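Local coordinates for hypothetical protein PH1313 (Pyrococcus horikoshii, PDB 1VBK) that is of unknown function but, as a THUMP-domain relative of the ThiI family, probably binds RNA and ATP, at residues 171-185 against 196-210. Sequence-based numbering, arbitrary orientation.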
loop_
_atom_site.group_PDB
_atom_site.type_symbol
_atom_site.label_atom_id
_atom_site.label_comp_id
_atom_site.label_asym_id
_atom_site.label_seq_id
_atom_site.Cartn_x
_atom_site.Cartn_y
_atom_site.Cartn_z
ATOM N N TRP A 171 -5.224 1.722 -25.290
ATOM C CA TRP A 171 -4.309 0.666 -24.874
ATOM C C TRP A 171 -4.974 -0.378 -24.005
ATOM O O TRP A 171 -4.389 -1.420 -23.724
ATOM C CB TRP A 171 -3.120 1.249 -24.106
ATOM C CG TRP A 171 -1.970 1.614 -24.983
ATOM C CD1 TRP A 171 -1.735 2.817 -25.578
ATOM C CD2 TRP A 171 -0.905 0.750 -25.385
ATOM N NE1 TRP A 171 -0.584 2.757 -26.327
ATOM C CE2 TRP A 171 -0.054 1.498 -26.225
ATOM C CE3 TRP A 171 -0.588 -0.588 -25.116
ATOM C CZ2 TRP A 171 1.096 0.955 -26.800
ATOM C CZ3 TRP A 171 0.559 -1.130 -25.689
ATOM C CH2 TRP A 171 1.386 -0.357 -26.520
ATOM N N GLY A 172 -6.202 -0.106 -23.581
ATOM C CA GLY A 172 -6.883 -1.043 -22.714
ATOM C C GLY A 172 -6.189 -0.985 -21.367
ATOM O O GLY A 172 -5.694 0.075 -20.970
ATOM N N GLY A 173 -6.138 -2.111 -20.663
ATOM C CA GLY A 173 -5.489 -2.120 -19.362
ATOM C C GLY A 173 -6.381 -1.522 -18.289
ATOM O O GLY A 173 -7.608 -1.526 -18.422
ATOM N N LEU A 174 -5.771 -1.000 -17.227
ATOM C CA LEU A 174 -6.523 -0.407 -16.123
ATOM C C LEU A 174 -5.968 0.979 -15.800
ATOM O O LEU A 174 -4.782 1.239 -15.980
ATOM C CB LEU A 174 -6.442 -1.318 -14.893
ATOM C CG LEU A 174 -7.031 -2.725 -15.086
ATOM C CD1 LEU A 174 -6.662 -3.612 -13.907
ATOM C CD2 LEU A 174 -8.554 -2.642 -15.229
ATOM N N PRO A 175 -6.825 1.893 -15.323
ATOM C CA PRO A 175 -6.366 3.246 -14.996
ATOM C C PRO A 175 -5.235 3.252 -13.965
ATOM O O PRO A 175 -5.287 2.528 -12.975
ATOM C CB PRO A 175 -7.631 3.926 -14.470
ATOM C CG PRO A 175 -8.747 3.159 -15.130
ATOM C CD PRO A 175 -8.260 1.740 -15.041
ATOM N N ILE A 176 -4.214 4.069 -14.208
ATOM C CA ILE A 176 -3.088 4.167 -13.284
ATOM C C ILE A 176 -3.620 4.608 -11.923
ATOM O O ILE A 176 -4.322 5.613 -11.818
ATOM C CB ILE A 176 -2.043 5.195 -13.783
ATOM C CG1 ILE A 176 -1.374 4.667 -15.058
ATOM C CG2 ILE A 176 -0.999 5.466 -12.696
ATOM C CD1 ILE A 176 -0.281 5.552 -15.603
ATOM N N GLY A 177 -3.293 3.845 -10.886
ATOM C CA GLY A 177 -3.756 4.188 -9.553
ATOM C C GLY A 177 -4.847 3.279 -9.009
ATOM O O GLY A 177 -5.051 3.220 -7.798
ATOM N N THR A 178 -5.548 2.568 -9.887
ATOM C CA THR A 178 -6.617 1.678 -9.443
ATOM C C THR A 178 -6.091 0.381 -8.839
ATOM O O THR A 178 -6.820 -0.321 -8.137
ATOM C CB THR A 178 -7.573 1.313 -10.603
ATOM O OG1 THR A 178 -6.828 0.701 -11.665
ATOM C CG2 THR A 178 -8.280 2.551 -11.120
ATOM N N GLU A 179 -4.828 0.058 -9.102
ATOM C CA GLU A 179 -4.260 -1.174 -8.569
ATOM C C GLU A 179 -3.065 -0.982 -7.638
ATOM O O GLU A 179 -2.191 -1.841 -7.561
ATOM C CB GLU A 179 -3.877 -2.117 -9.713
ATOM C CG GLU A 179 -5.057 -2.623 -10.551
ATOM C CD GLU A 179 -6.068 -3.439 -9.750
ATOM O OE1 GLU A 179 -5.648 -4.276 -8.919
ATOM O OE2 GLU A 179 -7.287 -3.255 -9.964
ATOM N N GLY A 180 -3.023 0.145 -6.935
ATOM C CA GLY A 180 -1.939 0.377 -5.996
ATOM C C GLY A 180 -0.698 1.083 -6.510
ATOM O O GLY A 180 -0.634 1.524 -7.662
ATOM N N ARG A 181 0.303 1.174 -5.636
ATOM C CA ARG A 181 1.557 1.840 -5.953
ATOM C C ARG A 181 2.776 0.951 -5.711
ATOM O O ARG A 181 2.868 0.266 -4.693
ATOM C CB ARG A 181 1.677 3.118 -5.119
ATOM C CG ARG A 181 3.077 3.697 -5.027
ATOM C CD ARG A 181 3.106 4.847 -4.040
ATOM N NE ARG A 181 2.380 6.003 -4.553
ATOM C CZ ARG A 181 1.984 7.032 -3.814
ATOM N NH1 ARG A 181 2.233 7.057 -2.512
ATOM N NH2 ARG A 181 1.359 8.052 -4.386
ATOM N N MET A 182 3.712 0.981 -6.653
ATOM C CA MET A 182 4.936 0.191 -6.554
ATOM C C MET A 182 6.110 1.031 -7.028
ATOM O O MET A 182 5.920 2.063 -7.667
ATOM C CB MET A 182 4.856 -1.044 -7.458
ATOM C CG MET A 182 3.681 -1.962 -7.209
ATOM S SD MET A 182 3.846 -3.422 -8.240
ATOM C CE MET A 182 2.466 -4.402 -7.677
ATOM N N ILE A 183 7.325 0.605 -6.698
ATOM C CA ILE A 183 8.496 1.317 -7.185
ATOM C C ILE A 183 8.984 0.451 -8.332
ATOM O O ILE A 183 8.791 -0.767 -8.321
ATOM C CB ILE A 183 9.636 1.435 -6.133
ATOM C CG1 ILE A 183 10.095 0.044 -5.693
ATOM C CG2 ILE A 183 9.175 2.281 -4.955
ATOM C CD1 ILE A 183 11.340 0.058 -4.810
ATOM N N GLY A 184 9.590 1.076 -9.331
ATOM C CA GLY A 184 10.096 0.324 -10.459
ATOM C C GLY A 184 11.577 0.602 -10.564
ATOM O O GLY A 184 11.980 1.758 -10.685
ATOM N N ILE A 185 12.392 -0.444 -10.494
ATOM C CA ILE A 185 13.833 -0.258 -10.590
ATOM C C ILE A 185 14.158 -0.091 -12.066
ATOM O O ILE A 185 14.100 -1.049 -12.839
ATOM C CB ILE A 185 14.605 -1.465 -10.012
ATOM C CG1 ILE A 185 14.149 -1.742 -8.575
ATOM C CG2 ILE A 185 16.103 -1.177 -10.028
ATOM C CD1 ILE A 185 14.310 -0.564 -7.631
ATOM N N PHE A 196 6.401 -0.144 -17.974
ATOM C CA PHE A 196 5.297 0.186 -18.865
ATOM C C PHE A 196 4.178 -0.849 -18.723
ATOM O O PHE A 196 3.005 -0.494 -18.606
ATOM C CB PHE A 196 5.803 0.250 -20.317
ATOM C CG PHE A 196 4.725 0.531 -21.331
ATOM C CD1 PHE A 196 3.886 -0.486 -21.778
ATOM C CD2 PHE A 196 4.543 1.816 -21.832
ATOM C CE1 PHE A 196 2.879 -0.228 -22.709
ATOM C CE2 PHE A 196 3.538 2.088 -22.764
ATOM C CZ PHE A 196 2.704 1.060 -23.204
ATOM N N LEU A 197 4.545 -2.127 -18.716
ATOM C CA LEU A 197 3.568 -3.205 -18.596
ATOM C C LEU A 197 2.784 -3.165 -17.284
ATOM O O LEU A 197 1.596 -3.485 -17.254
ATOM C CB LEU A 197 4.262 -4.560 -18.743
ATOM C CG LEU A 197 4.885 -4.838 -20.117
ATOM C CD1 LEU A 197 5.748 -6.091 -20.055
ATOM C CD2 LEU A 197 3.784 -4.990 -21.155
ATOM N N MET A 198 3.442 -2.768 -16.200
ATOM C CA MET A 198 2.771 -2.698 -14.904
ATOM C C MET A 198 1.851 -1.480 -14.801
ATOM O O MET A 198 0.788 -1.551 -14.182
ATOM C CB MET A 198 3.803 -2.686 -13.776
ATOM C CG MET A 198 4.587 -3.981 -13.649
ATOM S SD MET A 198 3.510 -5.406 -13.399
ATOM C CE MET A 198 2.955 -5.120 -11.720
ATOM N N MET A 199 2.253 -0.362 -15.397
ATOM C CA MET A 199 1.399 0.818 -15.371
ATOM C C MET A 199 0.105 0.475 -16.118
ATOM O O MET A 199 -0.991 0.869 -15.710
ATOM C CB MET A 199 2.091 2.007 -16.039
ATOM C CG MET A 199 3.235 2.589 -15.223
ATOM S SD MET A 199 3.851 4.146 -15.897
ATOM C CE MET A 199 5.052 3.539 -17.056
ATOM N N LYS A 200 0.246 -0.283 -17.202
ATOM C CA LYS A 200 -0.892 -0.704 -18.016
ATOM C C LYS A 200 -1.865 -1.546 -17.192
ATOM O O LYS A 200 -3.057 -1.603 -17.491
ATOM C CB LYS A 200 -0.398 -1.502 -19.229
ATOM C CG LYS A 200 -1.497 -2.006 -20.173
ATOM C CD LYS A 200 -0.879 -2.730 -21.376
ATOM C CE LYS A 200 -1.932 -3.332 -22.295
ATOM N NZ LYS A 200 -2.732 -4.391 -21.620
ATOM N N ARG A 201 -1.351 -2.203 -16.156
ATOM C CA ARG A 201 -2.187 -3.023 -15.285
ATOM C C ARG A 201 -2.744 -2.171 -14.138
ATOM O O ARG A 201 -3.171 -2.688 -13.103
ATOM C CB ARG A 201 -1.376 -4.207 -14.741
ATOM C CG ARG A 201 -0.908 -5.174 -15.829
ATOM C CD ARG A 201 0.056 -6.223 -15.279
ATOM N NE ARG A 201 -0.565 -7.109 -14.296
ATOM C CZ ARG A 201 -1.338 -8.149 -14.603
ATOM N NH1 ARG A 201 -1.592 -8.444 -15.870
ATOM N NH2 ARG A 201 -1.850 -8.904 -13.639
ATOM N N GLY A 202 -2.727 -0.855 -14.330
ATOM C CA GLY A 202 -3.258 0.061 -13.332
ATOM C C GLY A 202 -2.379 0.399 -12.143
ATOM O O GLY A 202 -2.851 0.981 -11.168
ATOM N N VAL A 203 -1.099 0.053 -12.214
ATOM C CA VAL A 203 -0.191 0.335 -11.109
ATOM C C VAL A 203 0.506 1.683 -11.229
ATOM O O VAL A 203 1.087 2.006 -12.269
ATOM C CB VAL A 203 0.893 -0.757 -10.985
ATOM C CG1 VAL A 203 1.845 -0.419 -9.839
ATOM C CG2 VAL A 203 0.239 -2.119 -10.758
ATOM N N GLU A 204 0.431 2.478 -10.168
ATOM C CA GLU A 204 1.110 3.763 -10.151
ATOM C C GLU A 204 2.557 3.410 -9.829
ATOM O O GLU A 204 2.837 2.816 -8.785
ATOM C CB GLU A 204 0.544 4.670 -9.058
ATOM C CG GLU A 204 1.452 5.838 -8.725
ATOM C CD GLU A 204 0.836 6.805 -7.737
ATOM O OE1 GLU A 204 0.266 6.349 -6.721
ATOM O OE2 GLU A 204 0.933 8.024 -7.976
ATOM N N VAL A 205 3.475 3.771 -10.714
ATOM C CA VAL A 205 4.873 3.435 -10.496
ATOM C C VAL A 205 5.800 4.612 -10.227
ATOM O O VAL A 205 5.775 5.619 -10.935
ATOM C CB VAL A 205 5.439 2.644 -11.700
ATOM C CG1 VAL A 205 6.904 2.300 -11.461
ATOM C CG2 VAL A 205 4.631 1.369 -11.912
ATOM N N ILE A 206 6.609 4.477 -9.181
ATOM C CA ILE A 206 7.592 5.489 -8.836
ATOM C C ILE A 206 8.901 4.929 -9.390
ATOM O O ILE A 206 9.420 3.928 -8.885
ATOM C CB ILE A 206 7.733 5.667 -7.307
ATOM C CG1 ILE A 206 6.433 6.221 -6.719
ATOM C CG2 ILE A 206 8.887 6.617 -7.002
ATOM C CD1 ILE A 206 6.471 6.390 -5.207
ATOM N N PRO A 207 9.441 5.549 -10.451
ATOM C CA PRO A 207 10.693 5.044 -11.016
ATOM C C PRO A 207 11.872 5.344 -10.100
ATOM O O PRO A 207 12.002 6.457 -9.586
ATOM C CB PRO A 207 10.784 5.779 -12.351
ATOM C CG PRO A 207 10.172 7.109 -12.020
ATOM C CD PRO A 207 8.951 6.715 -11.209
ATOM N N VAL A 208 12.726 4.347 -9.898
ATOM C CA VAL A 208 13.888 4.515 -9.035
ATOM C C VAL A 208 15.167 4.097 -9.736
ATOM O O VAL A 208 15.242 3.019 -10.329
ATOM C CB VAL A 208 13.763 3.678 -7.735
ATOM C CG1 VAL A 208 15.041 3.814 -6.895
ATOM C CG2 VAL A 208 12.560 4.140 -6.928
ATOM N N TYR A 209 16.162 4.970 -9.677
ATOM C CA TYR A 209 17.461 4.689 -10.264
ATOM C C TYR A 209 18.426 4.453 -9.109
ATOM O O TYR A 209 18.643 5.340 -8.289
ATOM C CB TYR A 209 17.961 5.872 -11.091
ATOM C CG TYR A 209 19.391 5.706 -11.555
ATOM C CD1 TYR A 209 19.715 4.803 -12.563
ATOM C CD2 TYR A 209 20.422 6.446 -10.976
ATOM C CE1 TYR A 209 21.031 4.640 -12.989
ATOM C CE2 TYR A 209 21.744 6.288 -11.393
ATOM C CZ TYR A 209 22.039 5.386 -12.400
ATOM O OH TYR A 209 23.340 5.237 -12.829
ATOM N N ILE A 210 18.990 3.253 -9.040
ATOM C CA ILE A 210 19.938 2.930 -7.983
ATOM C C ILE A 210 21.342 3.116 -8.544
ATOM O O ILE A 210 21.866 2.255 -9.246
ATOM C CB ILE A 210 19.755 1.476 -7.489
ATOM C CG1 ILE A 210 18.326 1.282 -6.976
ATOM C CG2 ILE A 210 20.737 1.175 -6.358
ATOM C CD1 ILE A 210 18.006 -0.141 -6.568
HETATM O O HOH W 1 -4.460 -3.962 -24.502
#
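Glu204 and Arg181 sit side by side on neighbouring parallel strands, their side chains pointing the same way. With CG anti to the backbone N (chi1 163°) and the chain extended beyond it, Glu204 brings OE1 to the edge of the guanidinium, 3.0 Å from Arg181 NE; NE and NH2 both make weak, bent bonds to this oxygen within a salt bridge, the two planes 47° apart. Arg181 NH1 is taken by the backbone O of Phe254 in its own chain and by that of Asp253 of the second subunit, at the dimer interface. Cutting Arg181 back to an alanine would probably leave the Glu204 carboxylate without its charged mate and both carbonyls without this donor. Beneath the pair Gly180 O receives Glu204 N at 2.9 Å and Glu204 O receives Met182 N. Lys200, which also gives much of its surface to the contact, runs extended as far as CE, 3.4 Å from Trp171 O, then bends at its last torsion, NZ hydrogen-bonded to Tyr297 OH; its carbonyl O accepts Leu174 N at 2.8 Å. Phe196 turns its edge to one face of the Trp171 ring, planes 72° apart. Between these ends lies Gly202, the C-prime residue of the Schellman motif closing the helix; its O is reached by Gly177 N and Glu179 N from opposite faces of the carbonyl plane, and a side chain there would run into Leu174 CB and Thr178 OG1. Strand 181-185, helix 189-200 and strand 204-210 thus form a beta-alpha-beta crossover, the building unit of the HUP-type alpha/beta domain of ThiI relatives.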